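Local structure of gamma-glutamyltranspeptidase (Streptomyces lincolnensis, 6J3A) at residues C76-A81 with G457-M462; K125-V130 with R194-V199; A299-L304 with F513-A518; E317-D322 with G355-R360. The protein is an LmbA-like homologue of the gamma-glutamyltranspeptidase family and probably acts as an N-terminal nucleophile (Ntn) enzyme, its substrate not being established. All coordinates share one frame; numbering follows the deposited sequence.

Interaction 1: residues C76-A81 with G457-M462; sequences CGQGVA and GTRLQM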
loop_
_atom_site.group_PDB
_atom_site.type_symbol
_atom_site.label_atom_id
_atom_site.label_comp_id
_atom_site.label_asym_id
_atom_site.label_seq_id
_atom_site.Cartn_x
_atom_site.Cartn_y
_atom_site.Cartn_z
ATOM N N CYS A 76 20.765 21.383 4.214
ATOM C CA CYS A 76 21.936 20.536 4.200
ATOM C C CYS A 76 22.186 19.939 5.566
ATOM O O CYS A 76 22.559 20.644 6.510
ATOM C CB CYS A 76 23.177 21.312 3.770
ATOM S SG CYS A 76 24.676 20.295 3.847
ATOM N N GLY A 77 21.997 18.625 5.642
ATOM C CA GLY A 77 22.353 17.845 6.819
ATOM C C GLY A 77 23.456 16.851 6.525
ATOM O O GLY A 77 23.538 15.814 7.173
ATOM N N GLN A 78 24.272 17.141 5.514
ATOM C CA GLN A 78 25.497 16.401 5.276
ATOM C C GLN A 78 26.623 17.042 6.074
ATOM O O GLN A 78 26.958 18.207 5.870
ATOM C CB GLN A 78 25.841 16.400 3.802
ATOM C CG GLN A 78 27.192 15.779 3.489
ATOM C CD GLN A 78 27.244 14.325 3.883
ATOM O OE1 GLN A 78 26.590 13.481 3.262
ATOM N NE2 GLN A 78 28.015 14.021 4.932
ATOM N N GLY A 79 27.199 16.270 6.986
ATOM C CA GLY A 79 28.250 16.779 7.841
ATOM C C GLY A 79 29.594 16.845 7.145
ATOM O O GLY A 79 29.775 16.301 6.044
ATOM N N VAL A 80 30.538 17.492 7.825
ATOM C CA VAL A 80 31.887 17.742 7.295
ATOM C C VAL A 80 32.942 16.809 7.896
ATOM O O VAL A 80 32.706 16.133 8.901
ATOM C CB VAL A 80 32.344 19.214 7.510
ATOM C CG1 VAL A 80 31.474 20.168 6.705
ATOM C CG2 VAL A 80 32.366 19.613 8.991
ATOM N N ALA A 81 34.111 16.798 7.262
ATOM C CA ALA A 81 35.299 16.160 7.814
ATOM C C ALA A 81 35.746 16.869 9.098
ATOM O O ALA A 81 35.569 18.092 9.231
ATOM C CB ALA A 81 36.426 16.167 6.797
ATOM N N GLY A 457 28.810 7.359 11.435
ATOM C CA GLY A 457 28.697 7.183 9.993
ATOM C C GLY A 457 30.006 6.819 9.330
ATOM O O GLY A 457 31.004 6.589 10.004
ATOM N N THR A 458 29.986 6.753 8.003
ATOM C CA THR A 458 31.157 6.377 7.212
ATOM C C THR A 458 31.248 7.132 5.878
ATOM O O THR A 458 31.745 6.582 4.884
ATOM C CB THR A 458 31.131 4.873 6.899
ATOM O OG1 THR A 458 29.916 4.552 6.209
ATOM C CG2 THR A 458 31.244 4.038 8.184
ATOM N N ARG A 459 30.792 8.386 5.851
ATOM C CA ARG A 459 30.647 9.105 4.571
ATOM C C ARG A 459 31.961 9.657 4.024
ATOM O O ARG A 459 32.093 9.833 2.812
ATOM C CB ARG A 459 29.602 10.215 4.667
ATOM C CG ARG A 459 29.038 10.723 3.333
ATOM C CD ARG A 459 28.264 9.683 2.536
ATOM N NE ARG A 459 27.167 9.111 3.312
ATOM C CZ ARG A 459 26.311 8.192 2.883
ATOM N NH1 ARG A 459 26.397 7.698 1.653
ATOM N NH2 ARG A 459 25.363 7.750 3.705
ATOM N N LEU A 460 32.945 9.893 4.892
ATOM C CA LEU A 460 34.288 10.298 4.426
ATOM C C LEU A 460 34.943 9.279 3.496
ATOM O O LEU A 460 35.907 9.605 2.809
ATOM C CB LEU A 460 35.227 10.613 5.597
ATOM C CG LEU A 460 34.742 11.710 6.547
ATOM C CD1 LEU A 460 35.741 11.953 7.663
ATOM C CD2 LEU A 460 34.501 13.006 5.803
ATOM N N GLN A 461 34.407 8.062 3.451
ATOM C CA GLN A 461 34.875 7.050 2.506
ATOM C C GLN A 461 34.823 7.468 1.047
ATOM O O GLN A 461 35.534 6.906 0.222
ATOM C CB GLN A 461 34.137 5.725 2.710
ATOM C CG GLN A 461 32.790 5.594 2.029
ATOM C CD GLN A 461 32.193 4.232 2.277
ATOM O OE1 GLN A 461 32.522 3.262 1.587
ATOM N NE2 GLN A 461 31.326 4.140 3.279
ATOM N N MET A 462 33.973 8.444 0.741
ATOM C CA MET A 462 33.765 8.920 -0.618
ATOM C C MET A 462 34.743 9.999 -1.086
ATOM O O MET A 462 34.805 10.295 -2.279
ATOM C CB MET A 462 32.327 9.418 -0.740
ATOM C CG MET A 462 31.307 8.393 -0.250
ATOM S SD MET A 462 29.652 8.656 -0.896
ATOM C CE MET A 462 28.929 7.083 -0.485
#

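Interaction 2: residues K125-V130 with R194-V199; sequences KPLADV and RLLAEV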
loop_
_atom_site.group_PDB
_atom_site.type_symbol
_atom_site.label_atom_id
_atom_site.label_comp_id
_atom_site.label_asym_id
_atom_site.label_seq_id
_atom_site.Cartn_x
_atom_site.Cartn_y
_atom_site.Cartn_z
ATOM N N LYS A 125 4.667 20.863 15.469
ATOM C CA LYS A 125 4.546 19.951 16.607
ATOM C C LYS A 125 5.807 19.924 17.479
ATOM O O LYS A 125 6.905 20.207 16.985
ATOM C CB LYS A 125 4.234 18.536 16.115
ATOM C CG LYS A 125 2.896 18.440 15.400
ATOM C CD LYS A 125 2.381 17.008 15.293
ATOM C CE LYS A 125 1.301 16.718 16.325
ATOM N NZ LYS A 125 0.013 17.388 15.970
ATOM N N PRO A 126 5.655 19.591 18.780
ATOM C CA PRO A 126 6.841 19.439 19.625
ATOM C C PRO A 126 7.622 18.163 19.327
ATOM O O PRO A 126 7.084 17.212 18.752
ATOM C CB PRO A 126 6.275 19.396 21.058
ATOM C CG PRO A 126 4.810 19.669 20.941
ATOM C CD PRO A 126 4.422 19.323 19.541
ATOM N N LEU A 127 8.880 18.166 19.746
ATOM C CA LEU A 127 9.794 17.052 19.534
ATOM C C LEU A 127 9.195 15.755 20.038
ATOM O O LEU A 127 9.247 14.732 19.362
ATOM C CB LEU A 127 11.118 17.303 20.276
ATOM C CG LEU A 127 12.445 17.016 19.560
ATOM C CD1 LEU A 127 13.478 16.586 20.591
ATOM C CD2 LEU A 127 12.352 15.980 18.449
ATOM N N ALA A 128 8.630 15.830 21.240
ATOM C CA ALA A 128 7.995 14.693 21.905
ATOM C C ALA A 128 6.941 14.000 21.034
ATOM O O ALA A 128 7.010 12.788 20.823
ATOM C CB ALA A 128 7.383 15.132 23.230
ATOM N N ASP A 129 5.990 14.774 20.512
ATOM C CA ASP A 129 4.885 14.210 19.716
ATOM C C ASP A 129 5.374 13.603 18.400
ATOM O O ASP A 129 4.817 12.614 17.913
ATOM C CB ASP A 129 3.811 15.268 19.414
ATOM C CG ASP A 129 3.183 15.884 20.682
ATOM O OD1 ASP A 129 3.609 15.563 21.810
ATOM O OD2 ASP A 129 2.250 16.710 20.545
ATOM N N VAL A 130 6.420 14.188 17.834
ATOM C CA VAL A 130 6.879 13.777 16.525
ATOM C C VAL A 130 7.813 12.595 16.627
ATOM O O VAL A 130 7.871 11.787 15.705
ATOM C CB VAL A 130 7.440 14.975 15.719
ATOM C CG1 VAL A 130 8.698 14.642 14.949
ATOM C CG2 VAL A 130 6.376 15.469 14.751
ATOM N N ARG A 194 15.759 10.329 27.371
ATOM C CA ARG A 194 16.598 11.226 28.146
ATOM C C ARG A 194 16.662 12.599 27.474
ATOM O O ARG A 194 16.434 13.631 28.120
ATOM C CB ARG A 194 18.004 10.652 28.320
ATOM C CG ARG A 194 18.838 11.469 29.298
ATOM C CD ARG A 194 20.233 10.915 29.510
ATOM N NE ARG A 194 21.109 11.911 30.133
ATOM C CZ ARG A 194 22.391 11.713 30.436
ATOM N NH1 ARG A 194 22.979 10.543 30.179
ATOM N NH2 ARG A 194 23.092 12.693 31.001
ATOM N N LEU A 195 16.963 12.588 26.177
ATOM C CA LEU A 195 16.953 13.792 25.344
ATOM C C LEU A 195 15.713 14.622 25.645
ATOM O O LEU A 195 15.820 15.783 26.036
ATOM C CB LEU A 195 16.990 13.418 23.856
ATOM C CG LEU A 195 17.333 14.510 22.845
ATOM C CD1 LEU A 195 17.677 13.892 21.500
ATOM C CD2 LEU A 195 16.198 15.492 22.644
ATOM N N LEU A 196 14.547 14.000 25.484
ATOM C CA LEU A 196 13.270 14.654 25.738
ATOM C C LEU A 196 13.111 15.138 27.172
ATOM O O LEU A 196 12.624 16.242 27.399
ATOM C CB LEU A 196 12.124 13.705 25.422
ATOM C CG LEU A 196 11.896 13.349 23.959
ATOM C CD1 LEU A 196 10.867 12.228 23.899
ATOM C CD2 LEU A 196 11.421 14.557 23.167
ATOM N N ALA A 197 13.498 14.306 28.135
ATOM C CA ALA A 197 13.386 14.675 29.548
ATOM C C ALA A 197 14.123 15.984 29.832
ATOM O O ALA A 197 13.546 16.921 30.399
ATOM C CB ALA A 197 13.910 13.563 30.447
ATOM N N GLU A 198 15.378 16.061 29.388
ATOM C CA GLU A 198 16.217 17.219 29.693
ATOM C C GLU A 198 16.073 18.415 28.753
ATOM O O GLU A 198 16.810 19.381 28.899
ATOM C CB GLU A 198 17.691 16.821 29.848
ATOM C CG GLU A 198 18.416 16.374 28.593
ATOM C CD GLU A 198 19.924 16.381 28.796
ATOM O OE1 GLU A 198 20.519 17.488 28.819
ATOM O OE2 GLU A 198 20.509 15.284 28.947
ATOM N N VAL A 199 15.144 18.366 27.804
ATOM C CA VAL A 199 14.735 19.583 27.079
ATOM C C VAL A 199 13.302 20.031 27.405
ATOM O O VAL A 199 12.882 21.103 26.966
ATOM C CB VAL A 199 14.906 19.453 25.539
ATOM C CG1 VAL A 199 16.336 19.056 25.184
ATOM C CG2 VAL A 199 13.899 18.477 24.937
#

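Interaction 3: residues A299-L304 with F513-A518; sequences ADYVHL and FFLAVA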
loop_
_atom_site.group_PDB
_atom_site.type_symbol
_atom_site.label_atom_id
_atom_site.label_comp_id
_atom_site.label_asym_id
_atom_site.label_seq_id
_atom_site.Cartn_x
_atom_site.Cartn_y
_atom_site.Cartn_z
ATOM N N ALA A 299 15.192 0.549 -27.422
ATOM C CA ALA A 299 16.624 0.286 -27.322
ATOM C C ALA A 299 17.431 1.592 -27.453
ATOM O O ALA A 299 18.245 1.917 -26.582
ATOM C CB ALA A 299 17.041 -0.722 -28.390
ATOM N N ASP A 300 17.163 2.338 -28.527
ATOM C CA ASP A 300 17.776 3.658 -28.780
ATOM C C ASP A 300 17.620 4.628 -27.592
ATOM O O ASP A 300 18.539 5.385 -27.286
ATOM C CB ASP A 300 17.184 4.315 -30.049
ATOM C CG ASP A 300 17.475 3.521 -31.335
ATOM O OD1 ASP A 300 18.408 2.693 -31.336
ATOM O OD2 ASP A 300 16.759 3.728 -32.346
ATOM N N TYR A 301 16.456 4.600 -26.940
ATOM C CA TYR A 301 16.173 5.409 -25.740
ATOM C C TYR A 301 17.065 5.028 -24.567
ATOM O O TYR A 301 17.612 5.887 -23.898
ATOM C CB TYR A 301 14.706 5.234 -25.352
ATOM C CG TYR A 301 14.232 5.885 -24.051
ATOM C CD1 TYR A 301 13.856 7.230 -24.006
ATOM C CD2 TYR A 301 14.101 5.136 -22.879
ATOM C CE1 TYR A 301 13.386 7.809 -22.834
ATOM C CE2 TYR A 301 13.635 5.709 -21.703
ATOM C CZ TYR A 301 13.278 7.044 -21.685
ATOM O OH TYR A 301 12.820 7.607 -20.513
ATOM N N VAL A 302 17.197 3.732 -24.320
ATOM C CA VAL A 302 18.060 3.231 -23.249
ATOM C C VAL A 302 19.520 3.578 -23.517
ATOM O O VAL A 302 20.147 4.259 -22.703
ATOM C CB VAL A 302 17.898 1.702 -23.073
ATOM C CG1 VAL A 302 18.961 1.115 -22.146
ATOM C CG2 VAL A 302 16.523 1.394 -22.527
ATOM N N HIS A 303 20.036 3.092 -24.653
ATOM C CA HIS A 303 21.405 3.389 -25.127
ATOM C C HIS A 303 21.777 4.862 -24.959
ATOM O O HIS A 303 22.798 5.188 -24.359
ATOM C CB HIS A 303 21.579 2.999 -26.609
ATOM C CG HIS A 303 22.916 3.372 -27.174
ATOM N ND1 HIS A 303 24.040 2.595 -26.998
ATOM C CD2 HIS A 303 23.317 4.457 -27.878
ATOM C CE1 HIS A 303 25.074 3.180 -27.575
ATOM N NE2 HIS A 303 24.663 4.313 -28.115
ATOM N N LEU A 304 20.931 5.730 -25.498
ATOM C CA LEU A 304 21.106 7.179 -25.388
ATOM C C LEU A 304 21.299 7.653 -23.951
ATOM O O LEU A 304 22.183 8.457 -23.680
ATOM C CB LEU A 304 19.907 7.916 -26.006
ATOM C CG LEU A 304 19.915 9.440 -25.844
ATOM C CD1 LEU A 304 21.021 10.062 -26.686
ATOM C CD2 LEU A 304 18.567 10.043 -26.191
ATOM N N PHE A 513 13.128 7.243 -13.924
ATOM C CA PHE A 513 11.806 7.491 -13.344
ATOM C C PHE A 513 11.186 8.811 -13.793
ATOM O O PHE A 513 10.083 8.822 -14.339
ATOM C CB PHE A 513 11.922 7.480 -11.829
ATOM C CG PHE A 513 10.718 7.997 -11.120
ATOM C CD1 PHE A 513 9.567 7.241 -11.059
ATOM C CD2 PHE A 513 10.743 9.234 -10.498
ATOM C CE1 PHE A 513 8.450 7.708 -10.387
ATOM C CE2 PHE A 513 9.634 9.709 -9.825
ATOM C CZ PHE A 513 8.485 8.944 -9.767
ATOM N N PHE A 514 11.899 9.911 -13.554
ATOM C CA PHE A 514 11.402 11.247 -13.890
ATOM C C PHE A 514 11.049 11.400 -15.363
ATOM O O PHE A 514 10.028 12.005 -15.683
ATOM C CB PHE A 514 12.408 12.323 -13.515
ATOM C CG PHE A 514 12.063 13.685 -14.057
ATOM C CD1 PHE A 514 11.247 14.547 -13.330
ATOM C CD2 PHE A 514 12.557 14.101 -15.292
ATOM C CE1 PHE A 514 10.936 15.799 -13.820
ATOM C CE2 PHE A 514 12.244 15.350 -15.790
ATOM C CZ PHE A 514 11.433 16.202 -15.054
ATOM N N LEU A 515 11.897 10.885 -16.251
ATOM C CA LEU A 515 11.566 10.873 -17.689
ATOM C C LEU A 515 10.320 10.026 -17.987
ATOM O O LEU A 515 9.443 10.423 -18.769
ATOM C CB LEU A 515 12.752 10.393 -18.543
ATOM C CG LEU A 515 13.977 11.319 -18.623
ATOM C CD1 LEU A 515 15.054 10.699 -19.496
ATOM C CD2 LEU A 515 13.629 12.698 -19.150
ATOM N N ALA A 516 10.231 8.864 -17.358
ATOM C CA ALA A 516 9.035 8.050 -17.507
ATOM C C ALA A 516 7.791 8.826 -17.067
ATOM O O ALA A 516 6.805 8.853 -17.798
ATOM C CB ALA A 516 9.171 6.751 -16.746
ATOM N N VAL A 517 7.849 9.498 -15.918
ATOM C CA VAL A 517 6.709 10.303 -15.452
ATOM C C VAL A 517 6.286 11.339 -16.503
ATOM O O VAL A 517 5.105 11.525 -16.761
ATOM C CB VAL A 517 6.998 11.039 -14.124
ATOM C CG1 VAL A 517 5.841 11.966 -13.753
ATOM C CG2 VAL A 517 7.255 10.052 -12.991
ATOM N N ALA A 518 7.262 12.012 -17.097
ATOM C CA ALA A 518 6.999 13.066 -18.074
ATOM C C ALA A 518 6.581 12.527 -19.441
ATOM O O ALA A 518 5.857 13.210 -20.161
ATOM C CB ALA A 518 8.222 13.934 -18.221
#

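Interaction 4: residues E317-D322 with G355-R360; sequences EAWYGD and GSPGGR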
loop_
_atom_site.group_PDB
_atom_site.type_symbol
_atom_site.label_atom_id
_atom_site.label_comp_id
_atom_site.label_asym_id
_atom_site.label_seq_id
_atom_site.Cartn_x
_atom_site.Cartn_y
_atom_site.Cartn_z
ATOM N N GLU A 317 32.780 12.930 -11.275
ATOM C CA GLU A 317 34.059 12.510 -10.706
ATOM C C GLU A 317 35.149 13.575 -10.809
ATOM O O GLU A 317 35.895 13.817 -9.854
ATOM C CB GLU A 317 34.553 11.242 -11.406
ATOM C CG GLU A 317 35.769 10.607 -10.741
ATOM C CD GLU A 317 35.538 10.340 -9.268
ATOM O OE1 GLU A 317 34.502 9.727 -8.936
ATOM O OE2 GLU A 317 36.361 10.767 -8.440
ATOM N N ALA A 318 35.251 14.172 -11.989
ATOM C CA ALA A 318 36.239 15.218 -12.266
ATOM C C ALA A 318 35.996 16.518 -11.515
ATOM O O ALA A 318 36.941 17.126 -11.024
ATOM C CB ALA A 318 36.294 15.499 -13.760
ATOM N N TRP A 319 34.739 16.941 -11.437
ATOM C CA TRP A 319 34.407 18.308 -11.026
ATOM C C TRP A 319 33.686 18.457 -9.687
ATOM O O TRP A 319 33.776 19.523 -9.075
ATOM C CB TRP A 319 33.624 19.011 -12.148
ATOM C CG TRP A 319 34.413 19.041 -13.433
ATOM C CD1 TRP A 319 34.146 18.360 -14.586
ATOM C CD2 TRP A 319 35.627 19.749 -13.658
ATOM N NE1 TRP A 319 35.108 18.621 -15.526
ATOM C CE2 TRP A 319 36.037 19.464 -14.978
ATOM C CE3 TRP A 319 36.412 20.608 -12.869
ATOM C CZ2 TRP A 319 37.199 20.009 -15.532
ATOM C CZ3 TRP A 319 37.566 21.144 -13.409
ATOM C CH2 TRP A 319 37.948 20.845 -14.734
ATOM N N TYR A 320 32.991 17.417 -9.215
ATOM C CA TYR A 320 32.116 17.578 -8.032
ATOM C C TYR A 320 32.876 17.387 -6.742
ATOM O O TYR A 320 33.865 16.654 -6.677
ATOM C CB TYR A 320 30.919 16.629 -8.030
ATOM C CG TYR A 320 29.864 16.855 -9.098
ATOM C CD1 TYR A 320 30.169 17.428 -10.343
ATOM C CD2 TYR A 320 28.550 16.430 -8.885
ATOM C CE1 TYR A 320 29.200 17.583 -11.321
ATOM C CE2 TYR A 320 27.577 16.582 -9.863
ATOM C CZ TYR A 320 27.909 17.156 -11.081
ATOM O OH TYR A 320 26.947 17.316 -12.053
ATOM N N GLY A 321 32.367 18.038 -5.705
ATOM C CA GLY A 321 32.980 17.996 -4.389
ATOM C C GLY A 321 32.716 19.273 -3.624
ATOM O O GLY A 321 31.957 20.134 -4.072
ATOM N N ASP A 322 33.336 19.374 -2.452
ATOM C CA ASP A 322 33.239 20.570 -1.609
ATOM C C ASP A 322 34.599 21.163 -1.213
ATOM O O ASP A 322 34.642 22.092 -0.405
ATOM C CB ASP A 322 32.440 20.246 -0.346
ATOM C CG ASP A 322 31.877 21.482 0.335
ATOM O OD1 ASP A 322 31.409 22.413 -0.365
ATOM O OD2 ASP A 322 31.879 21.506 1.586
ATOM N N GLY A 355 34.630 16.223 -19.348
ATOM C CA GLY A 355 34.778 17.346 -20.251
ATOM C C GLY A 355 35.545 18.493 -19.639
ATOM O O GLY A 355 36.062 18.397 -18.517
ATOM N N SER A 356 35.573 19.581 -20.406
ATOM C CA SER A 356 36.355 20.771 -20.117
ATOM C C SER A 356 35.498 22.052 -20.002
ATOM O O SER A 356 35.619 22.960 -20.836
ATOM C CB SER A 356 37.444 20.929 -21.189
ATOM O OG SER A 356 38.572 20.141 -20.854
ATOM N N PRO A 357 34.652 22.140 -18.949
ATOM C CA PRO A 357 33.873 23.368 -18.709
ATOM C C PRO A 357 34.740 24.624 -18.657
ATOM O O PRO A 357 35.621 24.726 -17.801
ATOM C CB PRO A 357 33.225 23.123 -17.335
ATOM C CG PRO A 357 34.019 22.029 -16.712
ATOM C CD PRO A 357 34.454 21.164 -17.860
ATOM N N GLY A 358 34.494 25.546 -19.586
ATOM C CA GLY A 358 35.213 26.823 -19.653
ATOM C C GLY A 358 36.668 26.711 -20.051
ATOM O O GLY A 358 37.475 27.579 -19.707
ATOM N N GLY A 359 37.002 25.636 -20.763
ATOM C CA GLY A 359 38.387 25.320 -21.104
ATOM C C GLY A 359 39.238 24.685 -20.001
ATOM O O GLY A 359 40.393 24.330 -20.257
ATOM N N ARG A 360 38.686 24.522 -18.792
ATOM C CA ARG A 360 39.435 23.959 -17.661
ATOM C C ARG A 360 39.818 22.505 -17.934
ATOM O O ARG A 360 39.025 21.750 -18.496
ATOM C CB ARG A 360 38.635 24.060 -16.360
ATOM C CG ARG A 360 38.592 25.459 -15.766
ATOM C CD ARG A 360 37.998 25.465 -14.352
ATOM N NE ARG A 360 37.183 26.658 -14.112
ATOM C CZ ARG A 360 36.016 26.923 -14.711
ATOM N NH1 ARG A 360 35.364 28.041 -14.424
ATOM N NH2 ARG A 360 35.491 26.086 -15.607
#

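Interaction 1: residues C76-A81 with G457-M462
Ala-81 and Leu-460 bring the two backbones nearest, their CA atoms 6.8 Å apart, where the chain leaving strand 73-77 passes the 3-10 turn of 459-462. No hydrogen bond joins the segments, and side chains do the work. Methyl CD2 of Leu-460 rests 3.8 Å from both CA and CB of Ala-81. Beside this apolar touch, the Gln-78 side chain meets Arg-459 at about a right angle. CG of Arg-459 approaches the outer end of the Gln-78 amide obliquely, almost equally far from OE1 (3.7 Å) and NE2 (3.8 Å). The amide is gripped at both ends: a bend at chi2 (62°) curls the Gln-78 chain back, NE2 donates a nearly straight bond (169°) to Gly-79 O of its own loop at 3.1 Å, in the amide plane, and OE1 is bonded to Thr-481 outside it. With an alanine in place of Gln-78, the Gly-79 carbonyl and the Thr-481 hydroxyl would probably lose these mates, and a gap would open beside the Arg-459 methylenes. The arginine head, meanwhile, belongs to other partners, Glu-60 through NE and Ser-439 through NH2, its plane 68° from the amide. Such a buried junction, where loops close over the end of a central strand, fits the layered alpha-beta-beta-alpha sandwich of the Ntn fold.

Interaction 2: residues K125-V130 with R194-V199
Leu-127 and Ala-128 meet Leu-195 and Leu-196 without an aromatic ring, so the flat group of interest is the peptide between Leu-127 and Ala-128. Methyl CD2 of Leu-196 lies over one face of that peptide, almost directly above Ala-128 N at 3.6 Å. The same methyl is 4.1 Å from Ala-128 CB and 4.0 Å from Leu-127 CB, so a single branch presses on backbone and side chains of two successive residues. Its position follows from the first torsion of Leu-196, which sets CG opposite the carbonyl carbon (chi1 -69°) and lets the branched end lean toward the other helix. Deeper in, CD1 of Leu-127 packs 3.6 Å from Leu-195 CD2, the two side chains crossing at about a right angle, and 3.9 Å from Leu-196 CD2. The pairing illustrates how two helices can join through aliphatic side chains, with no hydrogen bond between the segments and one methyl lying on a peptide: one leucine of helix 186-200 is buried, its neighbour is half open to solvent, and Ala-128 closes the exposed margin. Pro-126 holds the N-cap position of helix 127-140, and its carbonyl accepts the bond of Val-130 N, at 3.2 Å. The first turn of helix 127-140 meets the C-terminal part of helix 186-200. Helix 205-217 seals the deeper side, its Ala-212 touching both Leu-127 and Leu-195, while helix 111-122 adds Met-116 and Leu-119 against Leu-127 and Phe-112 against Leu-195. Farther along helix 127-140, Val-130 packs on Asp-38, Val-41 and Ala-42 of helix 36-50.

Interaction 3: residues A299-L304 with F513-A518
Tyr-301 reaches across to Leu-515 with its hydroxyl oxygen: OH stands 3.4 Å from Leu-515 CB and 3.9 Å from Leu-515 CD1. It ends 4.3 Å from Ala-516 N, too far to matter as more than proximity. The touch is thus a phenol oxygen laid against aliphatic carbon, and it carries little buried area because the helices stay well apart, with CA atoms of Tyr-301 and Leu-515 10.8 Å from each other. Backbone and torsions set up the meeting. In Tyr-301 the ring is thrown out opposite the backbone N (chi1 174°), so that its full length spans the interval. In Leu-515 the helix backbone presents CB to Tyr-301 OH, and chi1 (-69°) brings only the branch carrying CD1 round beside the same oxygen. The helices concerned, 299-319 and 506-519, belong to a helical layer covering the beta sheets, as in the Ntn sandwich; helix 506-519 rests directly on strand 493-499, with Phe-514 and Val-517 on Met-496. Next outward comes Tyr-296, whose ring meets that of Tyr-301 edge-to-face and which also touches Ala-516, so it borders both partners of the contact. Behind the second helix, Phe-513 has Val-517 CG2 over one face, 3.6 Å above the plane, and abuts Phe-498, while Ala-532 of helix 529-534 packs on Ala-516. Farther out, Asp-300 forms a salt bridge with Arg-574 and His-303 ND1 pairs with His-576, tying helix 299-319 to the region just after helix 565-573, while His-303 NE2 bonds to Gly-345 O in the loop after helix 334-341.

Interaction 4: residues E317-D322 with G355-R360
Gly-355 O receives the indole N-H of Trp-319 in a 3.1 Å bond from NE1, bent to 146° at the hydrogen. The oxygen lies in the plane of the ring, at its edge, while NE1 approaches from above the carbonyl plane (43° out of it), not on a lone pair. With the edge so engaged, one face is given to Pro-357: its CG sits 3.9 Å from the centroid of the five-membered ring, 21° off the normal, a CH-pi contact. Ala-318 CB lies over the opposite face, 3.7 Å above the plane, leaving the indole sandwiched between an alanine of its own helix and a proline of the loop. At the far end of the ring, CH2 touches Arg-360 CB at 3.7 Å, while the guanidinium leads off to a salt bridge with Glu-330. A leucine in place of Trp-319 would probably leave the Gly-355 carbonyl without this donor and take the flat surface from beneath Pro-357. The loop keeps its own shape through a tight turn: Gly-358 and Gly-359 both have positive phi, Gly-359 N bonds to Ser-356 O, and Ser-356 OG donates to Arg-360 O at 2.9 Å. Trp-319 ends helix 299-319, since Tyr-320 has already left helical angles, and the contact thus lays the long loop after helix 334-341 against the end of that helix. Asp-315, one turn earlier, adds a bond to Gly-355 N, and helix 328-331 backs Pro-357 with Glu-330 and Leu-331.

Interactions 1 and 3 are buried, interactions 2 and 4 only partly, yet burial alone does not set the chemistry. Interaction 1, nearest the centre of the chain, mixes methyl packing with polar groups satisfied by surrounding loops, whereas interaction 2, at the periphery, joins its side chains through aliphatic groups only. Interactions 3 and 4 both use helix 299-319, one at its first turn and the other at its end, their centres about 26 Å apart; only interaction 4 has a hydrogen bond between its segments. Interactions 2 and 3 lie on opposite sides of the chain's centre. Interactions 1 and 4 approach to about 5 Å between nearest atoms, and Arg-477 contacts both Ala-81 and Asp-322.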